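AA9 family lytic polysaccharide monooxygenase B (Heterobasidion irregulare TC 32-1, PDB 5NNS) oxidatively cleaves crystalline and amorphous polysaccharides such as cellulose with a single copper ion, giving C1-oxidised products with O2 or H2O2 as cosubstrate. Local coordinates at residues 45-50 with 190-195; 71-76 with 151-156; 84-89 with 109-114. All coordinates share one frame; numbering follows the deposited sequence.

Contact 1. Residues 45-50 with 190-195; sequences ASISCN and KLPGAY
A single water molecule (water 1) sits between Ala-45, Ser-48 and Leu-191 and joins the two loops by three bonds. It donates to Ala-45 O and Leu-191 O, both at 2.5 Å, and accepts from Ser-48 N at 3.0 Å. These three main-chain atoms thus find a polar partner in one water, although no direct polar bond passes between the loops.

Beside the water the contact is apolar. The branched side chain of Ile-47 divides its work between two methyl groups: CG2 lies over the peptide nitrogen of Pro-192, at 3.6 Å from Pro-192 N, and meets Pro-192 CB at 4.0 Å, while CD1 reaches past it to the edge of the Tyr-195 ring, 4.1 Å from Tyr-195 CD2. With CG1 anti to the backbone N (chi1 -161°), Ile-47 extends CD1 in that direction and leaves CG2 for the proline. The peptide before Pro-192 is cis, a geometry that turns the chain, and the ring lies against Ala-45, its CD 3.6 Å from Ala-45 O. Next to the proline, Ser-48 turns CB rather than its hydroxyl to Leu-191, CB to CB at 3.9 Å; Ser-48 OG is hydrogen-bonded to Thr-101, so a small polar residue suits the spot.

The disulfide of Cys-49 with Cys-170 and the hydrogen bond from the Tyr-195 hydroxyl to Glu-154 tie the loops to the mixed sheet, while the water and Ile-47 join them to each other, as in the AA9 beta-sandwich, where long loops connect and cover the strands.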
loop_
_atom_site.group_PDB
_atom_site.type_symbol
_atom_site.label_atom_id
_atom_site.label_comp_id
_atom_site.label_asym_id
_atom_site.label_seq_id
_atom_site.Cartn_x
_atom_site.Cartn_y
_atom_site.Cartn_z
ATOM N N ALA A 45 3.348 -14.211 5.224
ATOM C CA ALA A 45 1.894 -14.363 5.435
ATOM C C ALA A 45 1.178 -13.038 5.776
ATOM O O ALA A 45 0.015 -12.852 5.415
ATOM C CB ALA A 45 1.623 -15.403 6.516
ATOM N N SER A 46 1.886 -12.130 6.451
ATOM C CA SER A 46 1.342 -10.834 6.880
ATOM C C SER A 46 1.684 -9.649 5.953
ATOM O O SER A 46 1.554 -8.490 6.354
ATOM C CB SER A 46 1.847 -10.536 8.294
ATOM O OG SER A 46 1.438 -11.553 9.194
ATOM N N ILE A 47 2.107 -9.925 4.720
ATOM C CA ILE A 47 2.509 -8.850 3.803
ATOM C C ILE A 47 1.332 -7.974 3.335
ATOM O O ILE A 47 1.555 -6.840 2.903
ATOM C CB ILE A 47 3.339 -9.383 2.603
ATOM C CG1 ILE A 47 4.136 -8.233 1.946
ATOM C CG2 ILE A 47 2.453 -10.128 1.602
ATOM C CD1 ILE A 47 5.212 -8.676 0.980
ATOM N N SER A 48 0.095 -8.478 3.446
ATOM C CA SER A 48 -1.090 -7.702 3.069
ATOM C C SER A 48 -1.254 -6.435 3.908
ATOM O O SER A 48 -1.361 -5.344 3.349
ATOM C CB SER A 48 -2.371 -8.541 3.140
ATOM O OG SER A 48 -2.563 -9.092 4.430
ATOM N N CYS A 49 -1.257 -6.580 5.236
ATOM C CA CYS A 49 -1.494 -5.443 6.136
ATOM C C CYS A 49 -0.483 -5.307 7.274
ATOM O O CYS A 49 -0.769 -4.674 8.294
ATOM C CB CYS A 49 -2.934 -5.503 6.655
ATOM S SG CYS A 49 -4.146 -5.352 5.324
ATOM N N ASN A 50 0.718 -5.855 7.057
ATOM C CA ASN A 50 1.837 -5.803 8.003
ATOM C C ASN A 50 1.626 -6.722 9.202
ATOM O O ASN A 50 0.616 -7.414 9.284
ATOM C CB ASN A 50 2.131 -4.360 8.461
ATOM C CG ASN A 50 3.620 -4.055 8.535
ATOM O OD1 ASN A 50 4.429 -4.914 8.917
ATOM N ND2 ASN A 50 3.989 -2.827 8.185
ATOM N N LYS A 190 -3.359 -12.109 -4.848
ATOM C CA LYS A 190 -3.348 -12.375 -3.419
ATOM C C LYS A 190 -2.072 -11.809 -2.808
ATOM O O LYS A 190 -1.059 -11.621 -3.501
ATOM C CB LYS A 190 -3.398 -13.880 -3.168
ATOM C CG LYS A 190 -4.597 -14.608 -3.777
ATOM C CD LYS A 190 -5.872 -14.469 -2.951
ATOM C CE LYS A 190 -6.704 -15.748 -3.018
ATOM N NZ LYS A 190 -8.145 -15.553 -2.652
ATOM N N LEU A 191 -2.130 -11.559 -1.503
ATOM C CA LEU A 191 -0.992 -11.063 -0.731
ATOM C C LEU A 191 -0.874 -11.836 0.586
ATOM O O LEU A 191 -1.691 -11.609 1.481
ATOM C CB LEU A 191 -1.159 -9.565 -0.453
ATOM C CG LEU A 191 -1.014 -8.666 -1.690
ATOM C CD1 LEU A 191 -1.476 -7.254 -1.371
ATOM C CD2 LEU A 191 0.423 -8.667 -2.214
ATOM N N PRO A 192 0.100 -12.748 0.730
ATOM C CA PRO A 192 1.103 -13.096 -0.292
ATOM C C PRO A 192 0.539 -13.867 -1.492
ATOM O O PRO A 192 -0.604 -14.339 -1.459
ATOM C CB PRO A 192 2.073 -13.998 0.481
ATOM C CG PRO A 192 1.196 -14.678 1.488
ATOM C CD PRO A 192 0.201 -13.625 1.913
ATOM N N GLY A 193 1.366 -13.999 -2.525
ATOM C CA GLY A 193 0.996 -14.653 -3.782
ATOM C C GLY A 193 1.429 -13.830 -4.979
ATOM O O GLY A 193 1.933 -14.376 -5.959
ATOM N N ALA A 194 1.233 -12.515 -4.888
ATOM C CA ALA A 194 1.548 -11.580 -5.980
ATOM C C ALA A 194 3.036 -11.444 -6.263
ATOM O O ALA A 194 3.423 -11.238 -7.414
ATOM C CB ALA A 194 0.975 -10.202 -5.667
ATOM N N TYR A 195 3.849 -11.525 -5.204
ATOM C CA TYR A 195 5.283 -11.253 -5.275
ATOM C C TYR A 195 6.092 -12.517 -5.033
ATOM O O TYR A 195 5.638 -13.427 -4.345
ATOM C CB TYR A 195 5.689 -10.219 -4.213
ATOM C CG TYR A 195 4.948 -8.886 -4.250
ATOM C CD1 TYR A 195 4.646 -8.246 -5.455
ATOM C CD2 TYR A 195 4.585 -8.240 -3.062
ATOM C CE1 TYR A 195 3.980 -7.022 -5.467
ATOM C CE2 TYR A 195 3.924 -7.017 -3.072
ATOM C CZ TYR A 195 3.624 -6.410 -4.272
ATOM O OH TYR A 195 2.960 -5.198 -4.280
HETATM O O HOH W 1 -1.074 -11.192 3.914
#

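Contact 2. Residues 71-76 with 151-156. With NAG (2-acetamido-2-deoxy-beta-D-glucopyranose), chain D.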
loop_
_atom_site.group_PDB
_atom_site.type_symbol
_atom_site.label_atom_id
_atom_site.label_comp_id
_atom_site.label_asym_id
_atom_site.label_seq_id
_atom_site.Cartn_x
_atom_site.Cartn_y
_atom_site.Cartn_z
ATOM N N VAL A 71 -7.639 10.408 -1.891
ATOM C CA VAL A 71 -7.158 9.816 -0.645
ATOM C C VAL A 71 -5.656 10.045 -0.540
ATOM O O VAL A 71 -4.912 9.747 -1.477
ATOM C CB VAL A 71 -7.517 8.305 -0.514
ATOM C CG1 VAL A 71 -9.014 8.142 -0.277
ATOM C CG2 VAL A 71 -7.105 7.489 -1.734
ATOM N N THR A 72 -5.229 10.619 0.585
ATOM C CA THR A 72 -3.825 10.905 0.845
ATOM C C THR A 72 -3.371 10.096 2.052
ATOM O O THR A 72 -4.088 10.020 3.058
ATOM C CB THR A 72 -3.581 12.403 1.112
ATOM O OG1 THR A 72 -3.959 13.160 -0.041
ATOM C CG2 THR A 72 -2.109 12.679 1.418
ATOM N N ALA A 73 -2.189 9.489 1.931
ATOM C CA ALA A 73 -1.529 8.800 3.037
ATOM C C ALA A 73 -0.311 9.614 3.426
ATOM O O ALA A 73 0.423 10.086 2.552
ATOM C CB ALA A 73 -1.126 7.392 2.625
ATOM N N TYR A 74 -0.106 9.793 4.731
ATOM C CA TYR A 74 1.029 10.564 5.238
ATOM C C TYR A 74 1.996 9.645 5.971
ATOM O O TYR A 74 1.573 8.831 6.798
ATOM C CB TYR A 74 0.558 11.673 6.175
ATOM C CG TYR A 74 -0.339 12.702 5.531
ATOM C CD1 TYR A 74 0.186 13.830 4.890
ATOM C CD2 TYR A 74 -1.721 12.566 5.587
ATOM C CE1 TYR A 74 -0.647 14.787 4.311
ATOM C CE2 TYR A 74 -2.560 13.510 5.013
ATOM C CZ TYR A 74 -2.027 14.617 4.376
ATOM O OH TYR A 74 -2.888 15.536 3.819
ATOM N N TRP A 75 3.286 9.787 5.665
ATOM C CA TRP A 75 4.344 9.018 6.321
ATOM C C TRP A 75 5.077 9.858 7.365
ATOM O O TRP A 75 4.891 11.079 7.459
ATOM C CB TRP A 75 5.358 8.499 5.291
ATOM C CG TRP A 75 4.958 7.234 4.599
ATOM C CD1 TRP A 75 5.441 5.977 4.842
ATOM C CD2 TRP A 75 4.012 7.100 3.533
ATOM N NE1 TRP A 75 4.848 5.069 3.999
ATOM C CE2 TRP A 75 3.965 5.731 3.186
ATOM C CE3 TRP A 75 3.198 8.004 2.841
ATOM C CZ2 TRP A 75 3.132 5.242 2.172
ATOM C CZ3 TRP A 75 2.362 7.514 1.829
ATOM C CH2 TRP A 75 2.344 6.147 1.507
ATOM N N ASN A 76 5.913 9.177 8.146
ATOM C CA ASN A 76 7.004 9.815 8.881
ATOM C C ASN A 76 7.975 10.487 7.899
ATOM O O ASN A 76 7.822 10.369 6.678
ATOM C CB ASN A 76 7.759 8.781 9.729
ATOM C CG ASN A 76 8.297 7.617 8.903
ATOM O OD1 ASN A 76 7.544 6.957 8.181
ATOM N ND2 ASN A 76 9.591 7.351 9.016
ATOM N N LEU A 151 -7.947 -0.169 1.848
ATOM C CA LEU A 151 -7.065 0.682 1.053
ATOM C C LEU A 151 -5.654 0.460 1.570
ATOM O O LEU A 151 -5.380 0.713 2.748
ATOM C CB LEU A 151 -7.433 2.158 1.217
ATOM C CG LEU A 151 -6.523 3.192 0.534
ATOM C CD1 LEU A 151 -6.630 3.058 -0.975
ATOM C CD2 LEU A 151 -6.865 4.609 0.982
ATOM N N ARG A 152 -4.763 0.029 0.679
ATOM C CA ARG A 152 -3.446 -0.466 1.049
ATOM C C ARG A 152 -2.354 0.369 0.378
ATOM O O ARG A 152 -2.335 0.477 -0.851
ATOM C CB ARG A 152 -3.331 -1.941 0.637
ATOM C CG ARG A 152 -1.915 -2.510 0.622
ATOM C CD ARG A 152 -1.917 -4.007 0.397
ATOM N NE ARG A 152 -0.657 -4.620 0.816
ATOM C CZ ARG A 152 0.436 -4.743 0.060
ATOM N NH1 ARG A 152 0.469 -4.295 -1.192
ATOM N NH2 ARG A 152 1.512 -5.333 0.571
ATOM N N HIS A 153 -1.451 0.942 1.182
ATOM C CA HIS A 153 -0.272 1.658 0.662
ATOM C C HIS A 153 0.972 0.827 0.910
ATOM O O HIS A 153 1.120 0.243 1.984
ATOM C CB HIS A 153 -0.115 3.028 1.319
ATOM C CG HIS A 153 -1.189 3.995 0.940
ATOM N ND1 HIS A 153 -2.437 3.980 1.519
ATOM C CD2 HIS A 153 -1.210 4.992 0.023
ATOM C CE1 HIS A 153 -3.182 4.929 0.978
ATOM N NE2 HIS A 153 -2.460 5.563 0.072
ATOM N N GLU A 154 1.864 0.794 -0.080
ATOM C CA GLU A 154 3.065 -0.015 -0.016
ATOM C C GLU A 154 4.267 0.704 -0.609
ATOM O O GLU A 154 4.193 1.273 -1.709
ATOM C CB GLU A 154 2.857 -1.339 -0.741
ATOM C CG GLU A 154 4.005 -2.319 -0.558
ATOM C CD GLU A 154 3.709 -3.689 -1.128
ATOM O OE1 GLU A 154 3.060 -3.781 -2.197
ATOM O OE2 GLU A 154 4.110 -4.687 -0.493
ATOM N N LEU A 155 5.366 0.662 0.138
ATOM C CA LEU A 155 6.656 1.142 -0.326
ATOM C C LEU A 155 7.566 -0.054 -0.432
ATOM O O LEU A 155 7.634 -0.868 0.491
ATOM C CB LEU A 155 7.237 2.153 0.656
ATOM C CG LEU A 155 6.375 3.381 0.961
ATOM C CD1 LEU A 155 7.145 4.357 1.839
ATOM C CD2 LEU A 155 5.898 4.082 -0.301
ATOM N N LEU A 156 8.241 -0.174 -1.568
ATOM C CA LEU A 156 9.214 -1.231 -1.788
ATOM C C LEU A 156 10.562 -0.546 -1.929
ATOM O O LEU A 156 10.901 -0.061 -3.000
ATOM C CB LEU A 156 8.855 -2.051 -3.033
ATOM C CG LEU A 156 9.900 -3.035 -3.577
ATOM C CD1 LEU A 156 10.448 -3.938 -2.483
ATOM C CD2 LEU A 156 9.334 -3.851 -4.734
HETATM C C1 NAG D . 2.476 17.813 5.806
HETATM C C2 NAG D . 1.214 18.665 5.738
HETATM C C3 NAG D . 0.596 18.852 7.116
HETATM C C4 NAG D . 0.403 17.517 7.840
HETATM C C5 NAG D . 1.675 16.675 7.778
HETATM C C6 NAG D . 1.434 15.274 8.328
HETATM C C7 NAG D . 1.181 20.323 3.895
HETATM C C8 NAG D . 1.578 21.714 3.495
HETATM N N2 NAG D . 1.505 19.970 5.151
HETATM O O3 NAG D . -0.666 19.503 6.931
HETATM O O4 NAG D . 0.058 17.744 9.213
HETATM O O5 NAG D . 2.139 16.572 6.423
HETATM O O6 NAG D . 2.666 14.545 8.331
HETATM O O7 NAG D . 0.600 19.594 3.105
HETATM O O HOH W 2 -3.043 7.789 -1.344
#
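Ala-73 and His-153 form the tight centre of this contact. The methyl CB of Ala-73 sits squarely over one face of the imidazole, 3.5 Å from the centroid of the His-153 ring and 12° off its normal, a CH-pi contact. A chi2 of 80° turns the His-153 ring so that this face looks toward strand 71-75, and the small methyl of alanine suits the short distance to the ring. Trp-75 fills the next layer: its six-membered ring meets His-153 obliquely, with Trp-75 CH2 4.0 Å from His-153 CB. The indole and Leu-155 run alongside each other, pointing opposite ways, and here the approach is closest, Trp-75 NE1 to Leu-155 CD1 at 3.2 Å. The strands cross at 44°, their axes 9.4 Å apart at closest, and the long indole spans the wider gap near Leu-155.

Packing is lighter toward the start of both segments. Val-71 and Leu-151 meet only tip to tip, Val-71 CG2 to Leu-151 CD2 at 4.0 Å. Water 2 bridges the strands beside them, in the plane of the His-153 ring at its edge, 2.7 Å from His-153 NE2, and it donates to Val-71 O at 2.7 Å; the buried ring nitrogen therefore has a polar partner. The outer face of strand 71-75 is partly exposed. There Tyr-74 meets the Trp-13 ring and lies against an N-acetylglucosamine of the protein's own glycan, Tyr-74 CD1 being 3.7 Å from NAG O5.

Leu-155 continues the core toward the copper ligand Tyr-167. Side chains from two facing sheets meeting in this way form the core of a beta-sandwich, here the immunoglobulin-like one of AA9 enzymes.

Contact 3. Residues 84-89 with 109-114. With AKR (acrylic acid), chain N.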
loop_
_atom_site.group_PDB
_atom_site.type_symbol
_atom_site.label_atom_id
_atom_site.label_comp_id
_atom_site.label_asym_id
_atom_site.label_seq_id
_atom_site.Cartn_x
_atom_site.Cartn_y
_atom_site.Cartn_z
ATOM N N PRO A 84 9.607 1.647 -5.885
ATOM C CA PRO A 84 8.274 2.092 -6.270
ATOM C C PRO A 84 7.359 2.373 -5.087
ATOM O O PRO A 84 7.600 1.881 -3.985
ATOM C CB PRO A 84 7.731 0.899 -7.064
ATOM C CG PRO A 84 8.394 -0.278 -6.444
ATOM C CD PRO A 84 9.785 0.203 -6.144
ATOM N N VAL A 85 6.322 3.174 -5.342
ATOM C CA VAL A 85 5.168 3.325 -4.450
ATOM C C VAL A 85 4.000 2.630 -5.125
ATOM O O VAL A 85 3.823 2.777 -6.331
ATOM C CB VAL A 85 4.780 4.808 -4.245
ATOM C CG1 VAL A 85 3.571 4.929 -3.318
ATOM C CG2 VAL A 85 5.970 5.615 -3.725
ATOM N N MET A 86 3.207 1.888 -4.355
ATOM C CA MET A 86 2.035 1.189 -4.891
ATOM C C MET A 86 0.850 1.390 -3.972
ATOM O O MET A 86 0.996 1.359 -2.744
ATOM C CB MET A 86 2.324 -0.307 -5.044
ATOM C CG MET A 86 3.374 -0.617 -6.098
ATOM S SD MET A 86 3.925 -2.326 -6.003
ATOM C CE MET A 86 5.026 -2.232 -4.586
ATOM N N VAL A 87 -0.318 1.601 -4.571
ATOM C CA VAL A 87 -1.570 1.709 -3.833
ATOM C C VAL A 87 -2.512 0.619 -4.339
ATOM O O VAL A 87 -2.791 0.533 -5.532
ATOM C CB VAL A 87 -2.189 3.112 -3.963
ATOM C CG1 VAL A 87 -3.372 3.271 -3.015
ATOM C CG2 VAL A 87 -1.130 4.175 -3.676
ATOM N N TYR A 88 -2.952 -0.238 -3.420
ATOM C CA TYR A 88 -3.859 -1.341 -3.715
ATOM C C TYR A 88 -5.191 -1.110 -3.011
ATOM O O TYR A 88 -5.273 -0.371 -2.017
ATOM C CB TYR A 88 -3.293 -2.670 -3.195
ATOM C CG TYR A 88 -2.159 -3.296 -3.979
ATOM C CD1 TYR A 88 -0.845 -2.848 -3.830
ATOM C CD2 TYR A 88 -2.385 -4.383 -4.834
ATOM C CE1 TYR A 88 0.203 -3.441 -4.523
ATOM C CE2 TYR A 88 -1.340 -4.983 -5.531
ATOM C CZ TYR A 88 -0.051 -4.509 -5.372
ATOM O OH TYR A 88 0.987 -5.097 -6.060
ATOM N N MET A 89 -6.225 -1.772 -3.522
ATOM C CA MET A 89 -7.466 -1.957 -2.782
ATOM C C MET A 89 -7.956 -3.399 -2.897
ATOM O O MET A 89 -7.542 -4.145 -3.786
ATOM C CB MET A 89 -8.548 -1.016 -3.296
ATOM C CG MET A 89 -8.280 0.460 -3.076
ATOM S SD MET A 89 -9.589 1.395 -3.886
ATOM C CE MET A 89 -10.916 1.207 -2.698
ATOM N N ILE A 109 -4.554 0.341 -7.823
ATOM C CA ILE A 109 -5.162 1.567 -8.382
ATOM C C ILE A 109 -4.150 2.640 -8.779
ATOM O O ILE A 109 -4.476 3.535 -9.557
ATOM C CB ILE A 109 -6.236 2.189 -7.452
ATOM C CG1 ILE A 109 -5.658 2.597 -6.089
ATOM C CG2 ILE A 109 -7.408 1.228 -7.296
ATOM C CD1 ILE A 109 -6.568 3.531 -5.317
ATOM N N ASN A 110 -2.931 2.557 -8.244
ATOM C CA ASN A 110 -1.900 3.536 -8.551
ATOM C C ASN A 110 -0.519 2.971 -8.252
ATOM O O ASN A 110 -0.331 2.276 -7.256
ATOM C CB ASN A 110 -2.138 4.815 -7.739
ATOM C CG ASN A 110 -1.055 5.860 -7.960
ATOM O OD1 ASN A 110 -0.213 6.068 -7.097
ATOM N ND2 ASN A 110 -1.062 6.497 -9.123
ATOM N N GLN A 111 0.438 3.258 -9.124
ATOM C CA GLN A 111 1.841 3.027 -8.809
ATOM C C GLN A 111 2.726 3.998 -9.568
ATOM O O GLN A 111 2.348 4.491 -10.633
ATOM C CB GLN A 111 2.248 1.594 -9.154
ATOM C CG GLN A 111 2.253 1.294 -10.649
ATOM C CD GLN A 111 2.478 -0.163 -10.961
ATOM O OE1 GLN A 111 2.790 -0.958 -10.070
ATOM N NE2 GLN A 111 2.360 -0.523 -12.237
ATOM N N VAL A 112 3.893 4.281 -8.995
ATOM C CA VAL A 112 4.942 5.026 -9.680
ATOM C C VAL A 112 6.262 4.365 -9.310
ATOM O O VAL A 112 6.613 4.293 -8.128
ATOM C CB VAL A 112 4.965 6.526 -9.300
ATOM C CG1 VAL A 112 6.009 7.273 -10.130
ATOM C CG2 VAL A 112 3.599 7.175 -9.514
ATOM N N GLY A 113 6.966 3.871 -10.323
ATOM C CA GLY A 113 8.244 3.192 -10.149
ATOM C C GLY A 113 9.364 4.119 -10.555
ATOM O O GLY A 113 9.466 5.237 -10.037
ATOM N N LEU A 114 10.202 3.662 -11.481
ATOM C CA LEU A 114 11.305 4.475 -11.989
ATOM C C LEU A 114 10.730 5.442 -13.019
ATOM O O LEU A 114 10.283 5.016 -14.075
ATOM C CB LEU A 114 12.390 3.595 -12.607
ATOM C CG LEU A 114 13.604 4.304 -13.200
ATOM C CD1 LEU A 114 14.266 5.217 -12.177
ATOM C CD2 LEU A 114 14.582 3.271 -13.743
HETATM C CA AKR N . 3.033 -3.034 -14.906
HETATM C CB AKR N . 2.937 -3.691 -16.052
HETATM C C AKR N . 3.105 -3.742 -13.604
HETATM O O AKR N . 3.076 -4.991 -13.567
HETATM O OXT AKR N . 3.197 -3.081 -12.548
#
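Val-85 and Val-112 exchange a pair of main-chain hydrogen bonds, Val-85 N to Val-112 O at 3.0 Å and Val-112 N to Val-85 O at 3.1 Å, so the two strands run antiparallel. Val-87 opposes Asn-110 in the next hydrogen-bonded pair, where Val-87 N reaches Asn-110 O at 2.8 Å. Val-87 O, however, takes two donors: a sound bond from Ile-109 N (2.9 Å) and a weak one from Asn-110 N. Ile-109 and Asn-110 thus both face Val-87, a classic beta bulge, and the psi of -19° at Ile-109 supplies the extra turn.

CA-H...O contacts add to this ladder, the shortest from Gln-111 CA to Val-85 O at 3.2 Å.

Apolar packing concentrates at the bulge. Ile-109 lays CG1 3.9 Å from Val-87 CG1, and its CD1 goes on to the sulfur, 4.0 Å from Met-89 SD; the flexible methionine can bend to meet a branched neighbour.

On the face of Met-86 and Gln-111, a non-hydrogen-bonded pair, the polar contact is to a ligand. Gln-111, extended beyond CG, crosses Met-86 and donates from NE2 to a carboxyl oxygen of a bound acrylic acid, 2.7 Å from AKR OXT with an N-H...O angle of 161°. With OE1 bonded to Lys-108 and NE2 to the acid, the amide's rotation is probably fixed.

On the face carrying Val-85, Val-87, Asn-110 and Val-112, Trp-136 of strand 135-139 lies across the valines and hydrogen-bonds to Asn-110 OD1. Within the mixed sheet strand 85-91 has strand 147-157 on its other side, while strand 106-116 is flanked on its far side by the outermost strand 123-124.

Contacts 2 and 3 share the main sheet: strand 147-157 pairs with strand 85-91 through Arg-152 O to Tyr-88 N and Glu-154 N to Met-86 O. Contact 3 builds within that sheet by backbone hydrogen bonds, whereas contact 2 joins it to the opposing sheet through side chains and one water, and is the most deeply buried of the three. Contact 1, where loops rather than strands meet, lies farther from the centre, though most of its touching residues are buried. It still reaches the same sheet, because Arg-152, paired with Glu-154 by a salt bridge, also donates to Ile-47 O and Ser-48 O. This charged pair faces the loops, while Leu-151, His-153 and Leu-155 face the opposing sheet.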